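Local coordinates for protein ulvan Lyase-PL25 (Pseudoalteromonas sp. PLSV, PDB 5UAM) that cleaves ulvan, the sulfated cell-wall polysaccharide of green seaweeds, as a polysaccharide lyase of family 25 built on a beta-propeller, at residues I47-I52 against M104-E109; I168-G173 against A225-G230; N172-L177 against Y190-D195; I66-H71 against Y147-W152; E153-I158 against N196-A201. All blocks are in the same frame, centred on the assembly; numbering follows the deposited sequence.

Contact 1: residues I47-I52 against M104-E109; sequences IHKNGI and MLIDDE
The methyl CD1 of I47 lies over one face of the flat peptide group that joins M104 to L105, 3.6 Å from M104 O. I47, I106 and the thioether of M104 pack together, with Y54 beside M104 and I106. I47 keeps CG1 beside its backbone N (chi1 -58°) and its chain extended, which carries CD1 to M104 CG at 3.9 Å and leaves CG2 to meet I106 CD1 at 4.0 Å, the two isoleucines sliding past each other in opposite directions. Cutting this I47 side chain back to an alanine is likely to open a gap where CD1 and CG2 had met M104 and I106. Toward the turn, the aliphatic part of K49 takes over, its CE 4.2 Å from I106 CG2; a water held weakly by NZ and firmly by D107 O joins the two. N50 and G51 suit the type I' turn because both have positive phi, and a side chain on G51 would run into the preceding carbonyl O. D107 shapes the other end as an Asx turn with OD1 accepting from E109 N. Strands 47-49 and 104-106 run 19° from parallel with axes 8.5 Å apart, the side-by-side packing of inner strands from adjacent blades of a beta-propeller.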
# COMPACT_ATOMS: atom_id res chain seq x y z
N ILE A 47 1.51 -2.39 12.79
CA ILE A 47 1.58 -1.21 13.65
C ILE A 47 2.26 -1.62 14.94
O ILE A 47 1.91 -2.66 15.53
CB ILE A 47 0.19 -0.66 13.99
CG1 ILE A 47 -0.56 -0.29 12.71
CG2 ILE A 47 0.31 0.51 14.96
CD1 ILE A 47 -1.98 0.20 12.93
N HIS A 48 3.21 -0.82 15.41
CA HIS A 48 3.83 -1.03 16.71
C HIS A 48 3.21 -0.08 17.73
O HIS A 48 3.12 1.13 17.48
CB HIS A 48 5.33 -0.78 16.65
CG HIS A 48 6.02 -1.05 17.94
ND1 HIS A 48 6.39 -2.32 18.33
CD2 HIS A 48 6.34 -0.23 18.97
CE1 HIS A 48 6.95 -2.25 19.53
NE2 HIS A 48 6.94 -1.00 19.93
N LYS A 49 2.84 -0.60 18.89
CA LYS A 49 2.36 0.26 19.97
C LYS A 49 2.69 -0.39 21.30
O LYS A 49 2.39 -1.58 21.51
CB LYS A 49 0.85 0.48 19.87
CG LYS A 49 0.33 1.35 21.00
CD LYS A 49 -1.14 1.66 20.84
CE LYS A 49 -1.37 2.79 19.86
NZ LYS A 49 -1.03 4.13 20.43
N ASN A 50 3.31 0.37 22.20
CA ASN A 50 3.53 -0.04 23.59
C ASN A 50 4.23 -1.38 23.68
O ASN A 50 3.87 -2.23 24.49
CB ASN A 50 2.22 -0.10 24.37
CG ASN A 50 2.43 -0.23 25.88
OD1 ASN A 50 3.35 0.37 26.45
ND2 ASN A 50 1.57 -1.01 26.52
N GLY A 51 5.23 -1.60 22.83
CA GLY A 51 6.04 -2.80 22.92
C GLY A 51 5.49 -4.00 22.20
O GLY A 51 6.11 -5.07 22.27
N ILE A 52 4.35 -3.86 21.52
CA ILE A 52 3.72 -4.94 20.78
C ILE A 52 3.69 -4.54 19.31
O ILE A 52 3.29 -3.42 18.98
CB ILE A 52 2.27 -5.19 21.25
CG1 ILE A 52 2.18 -5.33 22.78
CG2 ILE A 52 1.68 -6.38 20.50
CD1 ILE A 52 2.86 -6.52 23.34
N MET A 104 -4.65 -2.11 8.59
CA MET A 104 -4.88 -2.04 10.03
C MET A 104 -4.85 -0.61 10.56
O MET A 104 -4.14 0.25 10.05
CB MET A 104 -3.77 -2.83 10.75
CG MET A 104 -3.99 -3.02 12.22
SD MET A 104 -2.49 -3.75 12.97
CE MET A 104 -2.43 -5.30 12.10
N LEU A 105 -5.61 -0.37 11.64
CA LEU A 105 -5.56 0.88 12.40
C LEU A 105 -5.93 0.59 13.85
O LEU A 105 -6.88 -0.15 14.11
CB LEU A 105 -6.52 1.91 11.78
CG LEU A 105 -6.55 3.29 12.42
CD1 LEU A 105 -6.83 4.34 11.37
CD2 LEU A 105 -7.62 3.37 13.53
N ILE A 106 -5.22 1.20 14.79
CA ILE A 106 -5.56 1.10 16.22
C ILE A 106 -6.16 2.44 16.64
O ILE A 106 -5.52 3.48 16.51
CB ILE A 106 -4.35 0.75 17.10
CG1 ILE A 106 -3.71 -0.54 16.62
CG2 ILE A 106 -4.77 0.69 18.58
CD1 ILE A 106 -2.45 -0.94 17.40
N ASP A 107 -7.40 2.42 17.13
CA ASP A 107 -8.07 3.67 17.49
C ASP A 107 -7.65 4.14 18.88
O ASP A 107 -6.93 3.45 19.62
CB ASP A 107 -9.58 3.59 17.25
CG ASP A 107 -10.33 2.76 18.27
OD1 ASP A 107 -9.87 2.61 19.42
OD2 ASP A 107 -11.42 2.26 17.89
N ASP A 108 -8.08 5.35 19.24
CA ASP A 108 -7.70 5.95 20.52
C ASP A 108 -8.27 5.23 21.74
O ASP A 108 -7.86 5.53 22.86
CB ASP A 108 -8.15 7.40 20.56
CG ASP A 108 -7.16 8.34 19.91
OD1 ASP A 108 -6.15 7.89 19.31
OD2 ASP A 108 -7.42 9.56 20.01
N GLU A 109 -9.22 4.31 21.56
CA GLU A 109 -9.67 3.48 22.66
C GLU A 109 -9.02 2.11 22.66
O GLU A 109 -9.33 1.28 23.52
CB GLU A 109 -11.20 3.36 22.68
CG GLU A 109 -11.88 4.65 23.14
CD GLU A 109 -11.48 5.11 24.56
OE1 GLU A 109 -11.31 4.27 25.49
OE2 GLU A 109 -11.36 6.34 24.75
O HOH W 1 -4.38 4.44 20.24

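Contact 2: residues I168-G173 against A225-G230; sequences IKMDNG and AGKGQG
I168 opens the contact by packing CD1 on the backbone of G226, 3.7 Å from its CA, with A225 CB close by at 4.2 Å. The CG2 branch of I168, anti to the backbone N, meets K227 CG at 3.9 Å, as the two side chains slide past each other in opposite directions. K169 starts away from 225-230, and its NZ is held by D108 and the carbonyl of I106; its own carbonyl O lies 3.0 Å from K227 CE and 3.1 Å from K227 NZ. M170 folds back through bends at chi2 and chi3 to bring SD to K227 CE at 3.8 Å. The K227 stem thus runs along I168 CG2 and its CE also meets the methionine, a use that suits a long apolar chain. D171 comes next, its OD1 4.4 Å from K227 NZ, too far for a salt bridge though the opposite charges probably attract; its N is joined through a water to G230 O. G173, at a positive phi, completes the type I turn that begins at M170. Strands 165-169 and 217-227 start two successive blades, and this apolar packing between first strands of adjacent blades, with polar groups at the loop end, is that of a beta-propeller.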
# COMPACT_ATOMS: atom_id res chain seq x y z
N ILE A 168 -5.42 6.16 8.13
CA ILE A 168 -4.58 7.13 8.83
C ILE A 168 -5.34 7.67 10.02
O ILE A 168 -6.51 8.04 9.91
CB ILE A 168 -4.17 8.27 7.88
CG1 ILE A 168 -3.42 7.68 6.69
CG2 ILE A 168 -3.29 9.29 8.62
CD1 ILE A 168 -3.03 8.71 5.66
N LYS A 169 -4.68 7.71 11.18
CA LYS A 169 -5.25 8.32 12.37
C LYS A 169 -4.46 9.57 12.71
O LYS A 169 -3.22 9.54 12.79
CB LYS A 169 -5.19 7.37 13.57
CG LYS A 169 -5.93 7.91 14.79
CD LYS A 169 -5.96 6.92 15.94
CE LYS A 169 -4.62 6.72 16.55
NZ LYS A 169 -4.73 5.92 17.83
N MET A 170 -5.16 10.67 12.95
CA MET A 170 -4.50 11.91 13.30
C MET A 170 -4.31 12.01 14.82
O MET A 170 -4.83 11.21 15.60
CB MET A 170 -5.30 13.09 12.78
CG MET A 170 -5.66 12.99 11.30
SD MET A 170 -4.26 12.65 10.21
CE MET A 170 -3.32 14.18 10.33
N ASP A 171 -3.55 13.04 15.23
CA ASP A 171 -3.24 13.19 16.65
C ASP A 171 -4.50 13.33 17.49
O ASP A 171 -4.51 12.91 18.66
CB ASP A 171 -2.31 14.38 16.87
CG ASP A 171 -0.92 14.18 16.27
OD1 ASP A 171 -0.56 13.03 15.95
OD2 ASP A 171 -0.19 15.19 16.13
N ASN A 172 -5.56 13.92 16.94
CA ASN A 172 -6.79 14.10 17.70
C ASN A 172 -7.68 12.85 17.68
O ASN A 172 -8.79 12.90 18.21
CB ASN A 172 -7.56 15.33 17.20
CG ASN A 172 -8.17 15.12 15.83
OD1 ASN A 172 -7.98 14.10 15.19
ND2 ASN A 172 -8.91 16.12 15.38
N GLY A 173 -7.22 11.76 17.09
CA GLY A 173 -7.97 10.53 17.02
C GLY A 173 -8.84 10.38 15.79
O GLY A 173 -9.40 9.30 15.59
N ALA A 225 -1.53 7.38 0.21
CA ALA A 225 -1.68 8.42 1.21
C ALA A 225 -0.99 8.01 2.49
O ALA A 225 -1.14 6.87 2.95
CB ALA A 225 -3.16 8.66 1.50
N GLY A 226 -0.26 8.94 3.10
CA GLY A 226 0.40 8.69 4.36
C GLY A 226 0.46 9.94 5.20
O GLY A 226 0.10 11.03 4.75
N LYS A 227 0.94 9.79 6.42
CA LYS A 227 1.12 10.94 7.30
C LYS A 227 2.19 11.87 6.77
O LYS A 227 3.22 11.45 6.23
CB LYS A 227 1.55 10.47 8.67
CG LYS A 227 0.40 10.12 9.55
CD LYS A 227 -0.19 11.37 10.17
CE LYS A 227 -1.04 11.02 11.37
NZ LYS A 227 -0.26 10.40 12.47
N GLY A 228 1.92 13.16 6.92
CA GLY A 228 2.91 14.19 6.75
C GLY A 228 3.38 14.66 8.11
O GLY A 228 3.54 13.87 9.04
N GLN A 229 3.58 15.96 8.23
CA GLN A 229 3.91 16.53 9.52
C GLN A 229 2.72 17.34 10.01
O GLN A 229 1.88 17.78 9.21
CB GLN A 229 5.23 17.31 9.44
CG GLN A 229 6.41 16.32 9.23
CD GLN A 229 7.70 16.91 8.70
OE1 GLN A 229 7.85 18.13 8.63
NE2 GLN A 229 8.66 16.05 8.33
N GLY A 230 2.61 17.44 11.33
CA GLY A 230 1.53 18.22 11.92
C GLY A 230 0.20 17.55 11.67
O GLY A 230 0.02 16.35 11.91
O HOH W 2 -2.25 14.92 13.49

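Contact 3: residues N172-L177 against Y190-D195; sequences NGDIYL and YQKSVD
K192 stretches alongside the ring of Y176, fully extended from CB to NZ. Its CB starts 3.9 Å from Y176 CE2; CG then stands over the ring face, 4.1 Å from the centroid and 28° off the normal, a CH-pi contact. CD passes on beside CE2, and CE reaches the phenol oxygen, 3.3 Å from Y176 OH, with D174 OD2 also near. At the tip, NZ lies 4.1 Å from D174 OD2, beyond a salt bridge, but one water joins those two groups and a second links NZ to Y176 OH. A lysine fits because its stem can cover an aromatic face while its ammonium stays among water and carboxylate. The edge of Y176 is turned toward the face of Y190 in an offset edge-to-face pair, planes at 66° and centroids 5.5 Å apart, and F266 packs against both rings. Beneath the side chains, I175 with S193 and L177 with Q191 are hydrogen-bonded pairs, I175 N to S193 O being 2.9 Å, and Y176 with K192 is the non-hydrogen-bonded pair between them. N172 OD1 receives D174 N in an Asx turn leading into the strand. Strands 175-180 and 188-193 thus form an antiparallel beta hairpin, the middle of a propeller blade.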
# COMPACT_ATOMS: atom_id res chain seq x y z
N ASN A 172 -5.56 13.92 16.94
CA ASN A 172 -6.79 14.10 17.70
C ASN A 172 -7.68 12.85 17.68
O ASN A 172 -8.79 12.90 18.21
CB ASN A 172 -7.56 15.33 17.20
CG ASN A 172 -8.17 15.12 15.83
OD1 ASN A 172 -7.98 14.10 15.19
ND2 ASN A 172 -8.91 16.12 15.38
N GLY A 173 -7.22 11.76 17.09
CA GLY A 173 -7.97 10.53 17.02
C GLY A 173 -8.84 10.38 15.79
O GLY A 173 -9.40 9.30 15.59
N ASP A 174 -8.99 11.42 14.98
CA ASP A 174 -9.81 11.30 13.78
C ASP A 174 -9.18 10.28 12.84
O ASP A 174 -7.95 10.18 12.71
CB ASP A 174 -9.93 12.64 13.07
CG ASP A 174 -10.80 13.66 13.82
OD1 ASP A 174 -11.43 13.34 14.86
OD2 ASP A 174 -10.82 14.84 13.36
N ILE A 175 -10.05 9.54 12.16
CA ILE A 175 -9.64 8.44 11.29
C ILE A 175 -10.05 8.78 9.86
O ILE A 175 -11.21 9.15 9.60
CB ILE A 175 -10.28 7.11 11.72
CG1 ILE A 175 -9.68 6.67 13.06
CG2 ILE A 175 -10.09 6.05 10.65
CD1 ILE A 175 -10.50 5.64 13.75
N TYR A 176 -9.09 8.66 8.94
CA TYR A 176 -9.34 8.83 7.52
C TYR A 176 -9.03 7.54 6.80
O TYR A 176 -7.92 7.01 6.93
CB TYR A 176 -8.48 9.96 6.94
CG TYR A 176 -8.83 11.31 7.48
CD1 TYR A 176 -8.35 11.75 8.71
CD2 TYR A 176 -9.66 12.17 6.76
CE1 TYR A 176 -8.69 13.00 9.19
CE2 TYR A 176 -10.01 13.40 7.24
CZ TYR A 176 -9.52 13.83 8.45
OH TYR A 176 -9.86 15.07 8.93
N LEU A 177 -9.99 7.05 6.02
CA LEU A 177 -9.79 5.87 5.18
C LEU A 177 -9.79 6.34 3.74
O LEU A 177 -10.80 6.87 3.27
CB LEU A 177 -10.90 4.83 5.38
CG LEU A 177 -10.65 3.52 4.64
CD1 LEU A 177 -9.52 2.74 5.29
CD2 LEU A 177 -11.94 2.67 4.64
N TYR A 190 -11.78 9.84 0.35
CA TYR A 190 -11.64 9.40 1.73
C TYR A 190 -12.99 9.41 2.43
O TYR A 190 -13.92 10.13 2.04
CB TYR A 190 -10.64 10.26 2.52
CG TYR A 190 -11.04 11.70 2.73
CD1 TYR A 190 -11.88 12.07 3.77
CD2 TYR A 190 -10.57 12.72 1.90
CE1 TYR A 190 -12.24 13.39 3.98
CE2 TYR A 190 -10.93 14.04 2.11
CZ TYR A 190 -11.76 14.38 3.16
OH TYR A 190 -12.10 15.71 3.34
N GLN A 191 -13.09 8.58 3.48
CA GLN A 191 -14.16 8.69 4.45
C GLN A 191 -13.55 8.97 5.81
O GLN A 191 -12.55 8.34 6.20
CB GLN A 191 -15.02 7.42 4.51
CG GLN A 191 -15.87 7.21 3.28
CD GLN A 191 -16.88 6.11 3.44
OE1 GLN A 191 -16.68 4.97 2.98
NE2 GLN A 191 -17.98 6.44 4.08
N LYS A 192 -14.16 9.91 6.52
CA LYS A 192 -13.67 10.43 7.79
C LYS A 192 -14.57 9.98 8.93
O LYS A 192 -15.80 10.06 8.84
CB LYS A 192 -13.63 11.96 7.75
CG LYS A 192 -13.17 12.64 9.04
CD LYS A 192 -13.25 14.16 8.93
CE LYS A 192 -12.85 14.80 10.22
NZ LYS A 192 -12.94 16.28 10.13
N SER A 193 -13.95 9.54 10.03
CA SER A 193 -14.67 9.19 11.25
C SER A 193 -14.08 9.96 12.41
O SER A 193 -12.86 9.97 12.59
CB SER A 193 -14.59 7.69 11.56
OG SER A 193 -15.10 7.43 12.86
N VAL A 194 -14.95 10.56 13.23
CA VAL A 194 -14.56 11.25 14.45
C VAL A 194 -14.94 10.48 15.72
O VAL A 194 -14.74 11.00 16.83
CB VAL A 194 -15.08 12.70 14.49
CG1 VAL A 194 -14.58 13.47 13.26
CG2 VAL A 194 -16.60 12.76 14.57
N ASP A 195 -15.48 9.27 15.59
CA ASP A 195 -15.93 8.49 16.74
C ASP A 195 -15.25 7.12 16.78
O ASP A 195 -15.86 6.10 17.10
CB ASP A 195 -17.46 8.36 16.77
CG ASP A 195 -18.02 7.61 15.58
OD1 ASP A 195 -17.22 7.17 14.71
OD2 ASP A 195 -19.27 7.45 15.52
O HOH W 3 -12.11 8.83 15.20
O HOH W 4 -12.52 16.84 12.97
O HOH W 5 -11.21 17.06 7.68

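Contact 4: residues I66-H71 against Y147-W152; sequences IASYNH and YDISQW
I149 holds CG1 between its backbone N and carbonyl carbon (chi1 61°) and then runs out straight, which drives CD1 against the backbone of the opposing strand, 3.5 Å from A67 C and 3.8 Å from S68 OG. I66 answers with CG1 anti to its N (chi1 179°), and so CD1 rests on I149 CG2 at 3.7 Å while CG2 turns to the indole, 3.6 Å from W152 CZ2. Two branched aliphatic side chains beside a broad ring fill this buried space well, and the I149 tip lies on the A67 backbone beside the small side chain of S68. The indole is fixed by its NE1, which donates to I149 O at 2.8 Å from well above the carbonyl plane, tying W152 back to the backbone of I149. Replacing the indole by an alanine is likely to leave I149 O without this donor and to open a gap beside I66 CG2. D148 shapes the same segment: its OD1 accepts from S150 N, an Asx turn, and from S150 OG at 2.7 Å. The loop after strand 139-143, ending at W152 where strand 152-154 begins, packs on strand 64-70 of the preceding blade, with I112 of strand 112-116 touching I66, I149 and W152, and F80 of strand 75-81 lying against I149.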
# COMPACT_ATOMS: atom_id res chain seq x y z
N ILE A 66 -4.46 -11.82 11.52
CA ILE A 66 -3.73 -10.88 12.36
C ILE A 66 -3.00 -11.63 13.46
O ILE A 66 -3.52 -12.57 14.05
CB ILE A 66 -4.66 -9.80 12.93
CG1 ILE A 66 -3.88 -8.84 13.80
CG2 ILE A 66 -5.79 -10.42 13.68
CD1 ILE A 66 -4.65 -7.56 14.15
N ALA A 67 -1.76 -11.23 13.70
CA ALA A 67 -0.94 -11.77 14.77
C ALA A 67 -0.27 -10.62 15.51
O ALA A 67 -0.33 -9.47 15.09
CB ALA A 67 0.12 -12.74 14.23
N SER A 68 0.36 -10.93 16.63
CA SER A 68 1.11 -9.91 17.36
C SER A 68 2.34 -10.53 18.00
O SER A 68 2.35 -11.71 18.35
CB SER A 68 0.25 -9.23 18.41
OG SER A 68 -0.08 -10.10 19.47
N TYR A 69 3.35 -9.68 18.19
CA TYR A 69 4.59 -10.04 18.86
C TYR A 69 4.84 -9.08 20.01
O TYR A 69 4.85 -7.86 19.81
CB TYR A 69 5.77 -10.01 17.89
CG TYR A 69 7.07 -10.46 18.51
CD1 TYR A 69 7.26 -11.77 18.90
CD2 TYR A 69 8.09 -9.56 18.76
CE1 TYR A 69 8.44 -12.18 19.48
CE2 TYR A 69 9.28 -9.96 19.33
CZ TYR A 69 9.45 -11.28 19.68
OH TYR A 69 10.63 -11.72 20.26
N ASN A 70 5.05 -9.63 21.19
CA ASN A 70 5.39 -8.86 22.38
C ASN A 70 6.91 -8.87 22.51
O ASN A 70 7.51 -9.91 22.76
CB ASN A 70 4.74 -9.52 23.60
CG ASN A 70 4.98 -8.76 24.88
OD1 ASN A 70 6.08 -8.28 25.14
ND2 ASN A 70 3.93 -8.63 25.68
N HIS A 71 7.52 -7.70 22.31
CA HIS A 71 8.98 -7.62 22.29
C HIS A 71 9.60 -7.85 23.66
O HIS A 71 10.75 -8.29 23.73
CB HIS A 71 9.41 -6.28 21.70
CG HIS A 71 9.08 -6.14 20.24
ND1 HIS A 71 10.00 -6.41 19.25
CD2 HIS A 71 7.93 -5.82 19.61
CE1 HIS A 71 9.43 -6.22 18.07
NE2 HIS A 71 8.18 -5.87 18.26
N TYR A 147 -7.04 -3.98 22.34
CA TYR A 147 -5.73 -4.63 22.39
C TYR A 147 -5.80 -6.15 22.38
O TYR A 147 -4.84 -6.81 22.78
CB TYR A 147 -4.88 -4.10 23.56
CG TYR A 147 -4.67 -2.63 23.40
CD1 TYR A 147 -3.91 -2.15 22.35
CD2 TYR A 147 -5.27 -1.71 24.26
CE1 TYR A 147 -3.73 -0.82 22.14
CE2 TYR A 147 -5.10 -0.34 24.06
CZ TYR A 147 -4.32 0.09 22.99
OH TYR A 147 -4.11 1.42 22.74
N ASP A 148 -6.91 -6.71 21.91
CA ASP A 148 -7.13 -8.15 21.93
C ASP A 148 -7.42 -8.57 20.50
O ASP A 148 -8.47 -8.22 19.95
CB ASP A 148 -8.31 -8.49 22.85
CG ASP A 148 -8.59 -9.97 22.95
OD1 ASP A 148 -8.14 -10.73 22.09
OD2 ASP A 148 -9.31 -10.39 23.90
N ILE A 149 -6.49 -9.29 19.88
CA ILE A 149 -6.61 -9.66 18.47
C ILE A 149 -7.34 -10.97 18.24
O ILE A 149 -7.39 -11.44 17.10
CB ILE A 149 -5.25 -9.71 17.78
CG1 ILE A 149 -4.34 -10.75 18.42
CG2 ILE A 149 -4.63 -8.31 17.75
CD1 ILE A 149 -3.17 -11.13 17.48
N SER A 150 -7.91 -11.57 19.30
CA SER A 150 -8.46 -12.92 19.17
C SER A 150 -9.92 -12.97 18.76
O SER A 150 -10.39 -14.03 18.32
CB SER A 150 -8.26 -13.71 20.48
OG SER A 150 -9.07 -13.20 21.53
N GLN A 151 -10.68 -11.88 18.89
CA GLN A 151 -12.11 -11.91 18.63
C GLN A 151 -12.53 -10.64 17.91
O GLN A 151 -12.08 -9.54 18.27
CB GLN A 151 -12.94 -12.03 19.92
CG GLN A 151 -12.65 -13.23 20.78
CD GLN A 151 -13.47 -13.19 22.07
OE1 GLN A 151 -14.57 -12.63 22.10
NE2 GLN A 151 -12.93 -13.75 23.14
N TRP A 152 -13.41 -10.79 16.91
CA TRP A 152 -13.72 -9.75 15.95
C TRP A 152 -15.22 -9.62 15.73
O TRP A 152 -15.97 -10.59 15.87
CB TRP A 152 -13.02 -10.08 14.60
CG TRP A 152 -11.55 -10.04 14.82
CD1 TRP A 152 -10.77 -11.06 15.30
CD2 TRP A 152 -10.72 -8.91 14.68
NE1 TRP A 152 -9.47 -10.61 15.44
CE2 TRP A 152 -9.42 -9.29 15.07
CE3 TRP A 152 -10.93 -7.61 14.23
CZ2 TRP A 152 -8.36 -8.40 15.07
CZ3 TRP A 152 -9.86 -6.73 14.21
CH2 TRP A 152 -8.59 -7.13 14.63

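Contact 5: residues E153-I158 against N196-A201; sequences EDLNNI and NGRTFA
N157 carries the contact with its amide nitrogen: ND2 donates to G197 O at 3.0 Å (159° at the hydrogen, with the acceptor in the amide plane) and more weakly to R198 O at 2.9 Å. Its CG sits between backbone N and carbonyl carbon (chi1 60°), which brings the amide to these two successive carbonyls, a task suited to the short, two-hydrogen asparagine amide. ND2 also lies at the edge of the F200 ring, in its plane, with amide and ring planes 85° apart; over one ring face I158 places CG2, 4.0 Å from the centroid, in a CH-pi contact. A water bridges N157 O and F200 N. At the outer end, E153 OE2 meets R198 NH1 at the guanidinium edge in a long, weak salt bridge of 3.5 Å, with a water also joining OE2 to NH2. Further out, H140 ND1 bonds to N157 OD1 and probably sets which way the amide faces; S193 OG bonds to G197 N and T199 O; R198 makes a cation-pi contact with Y111. G197 has a positive phi that a side chain would strain. The contact joins the end of outer strand 152-154 and the loop after it to the loop between strands 188-193 and 204-211, an inter-blade seam of the propeller.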
# COMPACT_ATOMS: atom_id res chain seq x y z
N GLU A 153 -15.64 -8.43 15.35
CA GLU A 153 -17.00 -8.21 14.91
C GLU A 153 -17.00 -7.36 13.65
O GLU A 153 -16.10 -6.53 13.42
CB GLU A 153 -17.88 -7.57 16.00
CG GLU A 153 -17.44 -6.19 16.40
CD GLU A 153 -18.23 -5.64 17.59
OE1 GLU A 153 -19.02 -6.40 18.19
OE2 GLU A 153 -18.07 -4.43 17.91
N ASP A 154 -18.01 -7.58 12.84
CA ASP A 154 -18.18 -6.84 11.61
C ASP A 154 -18.80 -5.48 11.88
O ASP A 154 -19.78 -5.36 12.63
CB ASP A 154 -19.09 -7.63 10.67
CG ASP A 154 -18.56 -9.02 10.38
OD1 ASP A 154 -17.34 -9.15 10.15
OD2 ASP A 154 -19.34 -10.00 10.42
N LEU A 155 -18.29 -4.43 11.24
CA LEU A 155 -19.02 -3.17 11.22
C LEU A 155 -19.58 -2.85 9.85
O LEU A 155 -20.70 -2.36 9.73
CB LEU A 155 -18.12 -2.00 11.65
CG LEU A 155 -17.50 -2.11 13.04
CD1 LEU A 155 -16.75 -0.83 13.38
CD2 LEU A 155 -18.57 -2.41 14.09
N ASN A 156 -18.86 -3.26 8.83
CA ASN A 156 -19.04 -2.86 7.45
C ASN A 156 -19.85 -1.58 7.30
O ASN A 156 -20.97 -1.60 6.79
CB ASN A 156 -19.70 -4.05 6.76
CG ASN A 156 -18.90 -5.32 6.96
OD1 ASN A 156 -17.68 -5.26 7.13
ND2 ASN A 156 -19.58 -6.48 6.97
N ASN A 157 -19.27 -0.48 7.78
CA ASN A 157 -19.91 0.83 7.85
C ASN A 157 -19.23 1.85 6.93
O ASN A 157 -19.36 3.07 7.12
CB ASN A 157 -19.88 1.35 9.29
CG ASN A 157 -18.46 1.51 9.82
OD1 ASN A 157 -17.52 1.10 9.17
ND2 ASN A 157 -18.32 2.08 11.00
N ILE A 158 -18.51 1.35 5.94
CA ILE A 158 -17.89 2.12 4.87
C ILE A 158 -18.56 1.68 3.58
O ILE A 158 -19.25 0.66 3.53
CB ILE A 158 -16.37 1.88 4.80
CG1 ILE A 158 -16.04 0.39 4.64
CG2 ILE A 158 -15.73 2.42 6.09
CD1 ILE A 158 -14.58 0.09 4.49
N ASN A 196 -13.95 7.11 16.48
CA ASN A 196 -13.13 5.90 16.57
C ASN A 196 -13.58 4.84 15.59
O ASN A 196 -13.46 3.64 15.84
CB ASN A 196 -13.10 5.37 18.01
CG ASN A 196 -12.49 6.36 18.98
OD1 ASN A 196 -11.65 7.17 18.59
ND2 ASN A 196 -12.95 6.35 20.22
N GLY A 197 -14.06 5.26 14.42
CA GLY A 197 -14.36 4.32 13.36
C GLY A 197 -15.71 3.66 13.46
O GLY A 197 -15.98 2.72 12.70
N ARG A 198 -16.56 4.12 14.37
CA ARG A 198 -17.89 3.53 14.54
C ARG A 198 -18.88 4.08 13.52
O ARG A 198 -19.82 3.37 13.14
CB ARG A 198 -18.37 3.75 15.98
CG ARG A 198 -17.44 3.15 17.02
CD ARG A 198 -17.40 1.65 16.94
NE ARG A 198 -16.36 1.07 17.78
CZ ARG A 198 -16.30 -0.21 18.12
NH1 ARG A 198 -17.24 -1.07 17.71
NH2 ARG A 198 -15.31 -0.64 18.88
N THR A 199 -18.70 5.32 13.07
CA THR A 199 -19.46 5.86 11.95
C THR A 199 -18.54 6.71 11.09
O THR A 199 -17.60 7.35 11.58
CB THR A 199 -20.66 6.69 12.39
OG1 THR A 199 -20.22 7.90 12.97
CG2 THR A 199 -21.48 5.97 13.42
N PHE A 200 -18.81 6.69 9.79
CA PHE A 200 -18.03 7.42 8.81
C PHE A 200 -18.94 8.36 8.05
O PHE A 200 -20.09 8.02 7.75
CB PHE A 200 -17.36 6.49 7.80
CG PHE A 200 -16.12 5.83 8.32
CD1 PHE A 200 -16.18 4.65 9.04
CD2 PHE A 200 -14.88 6.39 8.09
CE1 PHE A 200 -15.02 4.04 9.51
CE2 PHE A 200 -13.73 5.80 8.55
CZ PHE A 200 -13.80 4.62 9.27
N ALA A 201 -18.42 9.54 7.76
CA ALA A 201 -19.10 10.49 6.89
C ALA A 201 -19.04 10.02 5.43
O ALA A 201 -18.26 9.13 5.06
CB ALA A 201 -18.50 11.89 7.04
O HOH W 6 -15.74 -3.54 19.34
O HOH W 7 -20.70 4.80 8.94

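Overall arrangement
Contacts 1, 2, 4 and 5 join neighbouring blades of the propeller, while contact 3 is internal to one. Contacts 1 and 4 tie the blade running from strand 46-49 to strand 75-81 to the blade from strand 103-106 to strand 152-154; their centres are about 10 Å apart and their segments alternate along the chain. Contact 5 binds this second blade to the third, where contact 3 is a hairpin nested inside the loop that contact 5 closes, about 10 Å away between centres. Contact 2 links the third blade to the next and shares N172 and G173 with contact 3. K169 bridges contacts 1 and 2 through D108 and I106. Contacts 4 and 5 adjoin in sequence, their centres about 20 Å apart. The inter-blade contacts probably help hold consecutive blades in one scaffold.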